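Long-range contact in porin (Rhodobacter capsulatus, PDB 2POR), which forms channels, as a homotrimer, through which small hydrophilic solutes diffuse passively across the outer membrane: residues G38-K46 / G59-F67. Residues are numbered along the deposited sequence; the frame is centred on the assembly and turned at random.
Sequences GLEFGASFK and GTVFLSGAF
The carbonyl O of E40 accepts a hydrogen bond from the backbone N of S64 at 2.8 Å, nearly straight at the hydrogen (163°), and the CA of L63 leans on the same oxygen in a weaker CA-H...O contact. This is one rung of an antiparallel ladder between two neighbouring strands of the 16-stranded porin barrel, and it illustrates how such a wall is built: reciprocal backbone bonds set the register, and each face is then furnished separately. E40 with S64, G42 with F62 and S44 with T60 are the hydrogen-bonded pairs; F41 with L63 and A43 with V61 lie between them as non-hydrogen-bonded pairs.

On the face of E40, S44, T60 and S64, the ring of F62 reaches across to the neighbouring strand. Its CG stands between the backbone N and the carbonyl carbon (chi1 74°), a torsion that swings the ring over the glycine. G42 N sits 3.6 Å above the ring plane, over its centre. G42 CA makes a CH-pi contact 4.0 Å from the centroid. With the ring in this place, a CB on G42 would run into F62 CE2. A serine at F62 would probably leave the G42 backbone without its aromatic cover and K69 without its cation-pi partner.

The face of F41, A43, V61 and L63 is apolar. L63 CD1 lies 4.2 Å from F41 CB, and a detergent molecule touches L63 and L39. The F41 ring leads away from L63 and stacks on F299 of a second subunit, joining the ladder to the trimer interface.

On the face that carries F62, T60 OG1 also bonds to E71, while one water bridges the strands, 3.2 Å from both S44 OG and T60 OG1.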
# COMPACT_ATOMS: atom_id res chain seq x y z
N GLY A 38 4.78 -8.62 -32.00
CA GLY A 38 3.94 -9.59 -31.33
C GLY A 38 4.56 -10.29 -30.11
O GLY A 38 4.06 -11.35 -29.71
N LEU A 39 5.67 -9.78 -29.54
CA LEU A 39 6.12 -10.31 -28.25
C LEU A 39 5.10 -9.75 -27.25
O LEU A 39 4.65 -8.60 -27.36
CB LEU A 39 7.48 -9.79 -27.85
CG LEU A 39 8.59 -10.18 -28.78
CD1 LEU A 39 9.89 -9.62 -28.28
CD2 LEU A 39 8.65 -11.65 -28.87
N GLU A 40 4.66 -10.50 -26.27
CA GLU A 40 3.68 -10.05 -25.31
C GLU A 40 4.46 -9.74 -24.02
O GLU A 40 5.45 -10.41 -23.70
CB GLU A 40 2.67 -11.14 -25.03
CG GLU A 40 1.90 -11.69 -26.23
CD GLU A 40 0.97 -10.66 -26.88
OE1 GLU A 40 0.34 -9.88 -26.17
OE2 GLU A 40 0.87 -10.66 -28.10
N PHE A 41 4.05 -8.75 -23.26
CA PHE A 41 4.73 -8.42 -22.03
C PHE A 41 3.68 -8.05 -21.01
O PHE A 41 2.53 -7.77 -21.36
CB PHE A 41 5.70 -7.28 -22.31
CG PHE A 41 5.18 -5.95 -22.85
CD1 PHE A 41 4.73 -4.95 -22.01
CD2 PHE A 41 5.23 -5.71 -24.22
CE1 PHE A 41 4.34 -3.72 -22.50
CE2 PHE A 41 4.84 -4.48 -24.72
CZ PHE A 41 4.40 -3.49 -23.86
N GLY A 42 4.03 -8.05 -19.73
CA GLY A 42 3.04 -7.71 -18.73
C GLY A 42 3.68 -7.67 -17.34
O GLY A 42 4.89 -7.88 -17.23
N ALA A 43 2.86 -7.40 -16.35
CA ALA A 43 3.27 -7.35 -14.96
C ALA A 43 2.01 -7.47 -14.11
O ALA A 43 0.90 -7.12 -14.56
CB ALA A 43 3.96 -6.02 -14.68
N SER A 44 2.03 -8.04 -12.91
CA SER A 44 0.88 -7.97 -12.03
C SER A 44 1.35 -8.04 -10.57
O SER A 44 2.43 -8.58 -10.31
CB SER A 44 -0.08 -9.12 -12.28
OG SER A 44 0.55 -10.37 -12.23
N PHE A 45 0.53 -7.51 -9.69
CA PHE A 45 0.75 -7.59 -8.26
C PHE A 45 -0.55 -7.17 -7.59
O PHE A 45 -1.40 -6.56 -8.26
CB PHE A 45 1.91 -6.66 -7.84
CG PHE A 45 1.76 -5.17 -8.06
CD1 PHE A 45 1.16 -4.36 -7.10
CD2 PHE A 45 2.23 -4.59 -9.24
CE1 PHE A 45 1.04 -2.99 -7.33
CE2 PHE A 45 2.10 -3.23 -9.45
CZ PHE A 45 1.50 -2.41 -8.51
N LYS A 46 -0.75 -7.50 -6.31
CA LYS A 46 -1.96 -7.14 -5.61
C LYS A 46 -1.74 -5.88 -4.84
O LYS A 46 -0.60 -5.51 -4.56
CB LYS A 46 -2.40 -8.23 -4.66
CG LYS A 46 -2.59 -9.51 -5.45
CD LYS A 46 -3.31 -10.58 -4.69
CE LYS A 46 -3.41 -11.83 -5.55
NZ LYS A 46 -2.10 -12.43 -5.72
N GLY A 59 5.00 -9.62 -6.73
CA GLY A 59 4.50 -9.43 -8.10
C GLY A 59 5.47 -9.98 -9.10
O GLY A 59 6.58 -10.40 -8.76
N THR A 60 5.10 -10.07 -10.39
CA THR A 60 6.03 -10.53 -11.43
C THR A 60 5.96 -9.65 -12.68
O THR A 60 4.96 -8.94 -12.83
CB THR A 60 5.75 -11.98 -11.89
OG1 THR A 60 4.37 -12.10 -12.16
CG2 THR A 60 6.18 -13.00 -10.85
N VAL A 61 7.03 -9.62 -13.49
CA VAL A 61 7.12 -8.90 -14.76
C VAL A 61 7.46 -10.01 -15.78
O VAL A 61 8.21 -10.95 -15.45
CB VAL A 61 8.24 -7.84 -14.70
CG1 VAL A 61 8.37 -7.11 -16.04
CG2 VAL A 61 7.91 -6.83 -13.65
N PHE A 62 6.90 -10.01 -17.01
CA PHE A 62 7.25 -11.05 -17.98
C PHE A 62 7.35 -10.50 -19.41
O PHE A 62 6.83 -9.41 -19.73
CB PHE A 62 6.24 -12.18 -17.95
CG PHE A 62 4.88 -11.87 -18.59
CD1 PHE A 62 4.68 -12.07 -19.95
CD2 PHE A 62 3.85 -11.41 -17.79
CE1 PHE A 62 3.44 -11.82 -20.51
CE2 PHE A 62 2.61 -11.17 -18.36
CZ PHE A 62 2.40 -11.37 -19.72
N LEU A 63 8.04 -11.29 -20.22
CA LEU A 63 8.21 -11.07 -21.66
C LEU A 63 8.04 -12.43 -22.29
O LEU A 63 8.68 -13.36 -21.80
CB LEU A 63 9.60 -10.58 -22.06
CG LEU A 63 9.84 -10.31 -23.55
CD1 LEU A 63 9.01 -9.12 -24.02
CD2 LEU A 63 11.28 -9.93 -23.75
N SER A 64 7.18 -12.64 -23.32
CA SER A 64 7.06 -13.94 -23.97
C SER A 64 7.00 -13.78 -25.50
O SER A 64 6.73 -12.72 -26.05
CB SER A 64 5.83 -14.68 -23.49
OG SER A 64 4.63 -13.96 -23.62
N GLY A 65 7.39 -14.83 -26.16
CA GLY A 65 7.44 -14.86 -27.59
C GLY A 65 7.43 -16.31 -27.99
O GLY A 65 7.06 -17.23 -27.25
N ALA A 66 7.94 -16.52 -29.19
CA ALA A 66 8.00 -17.86 -29.74
C ALA A 66 8.96 -18.75 -28.96
O ALA A 66 8.81 -19.97 -28.95
CB ALA A 66 8.46 -17.77 -31.17
N PHE A 67 9.93 -18.09 -28.33
CA PHE A 67 10.95 -18.69 -27.47
C PHE A 67 10.43 -19.16 -26.10
O PHE A 67 11.13 -19.87 -25.41
CB PHE A 67 12.10 -17.68 -27.23
CG PHE A 67 11.73 -16.35 -26.53
CD1 PHE A 67 11.64 -16.28 -25.14
CD2 PHE A 67 11.45 -15.23 -27.30
CE1 PHE A 67 11.27 -15.10 -24.54
CE2 PHE A 67 11.07 -14.05 -26.68
CZ PHE A 67 10.99 -13.99 -25.30
O HOH W 1 2.42 -11.36 -14.63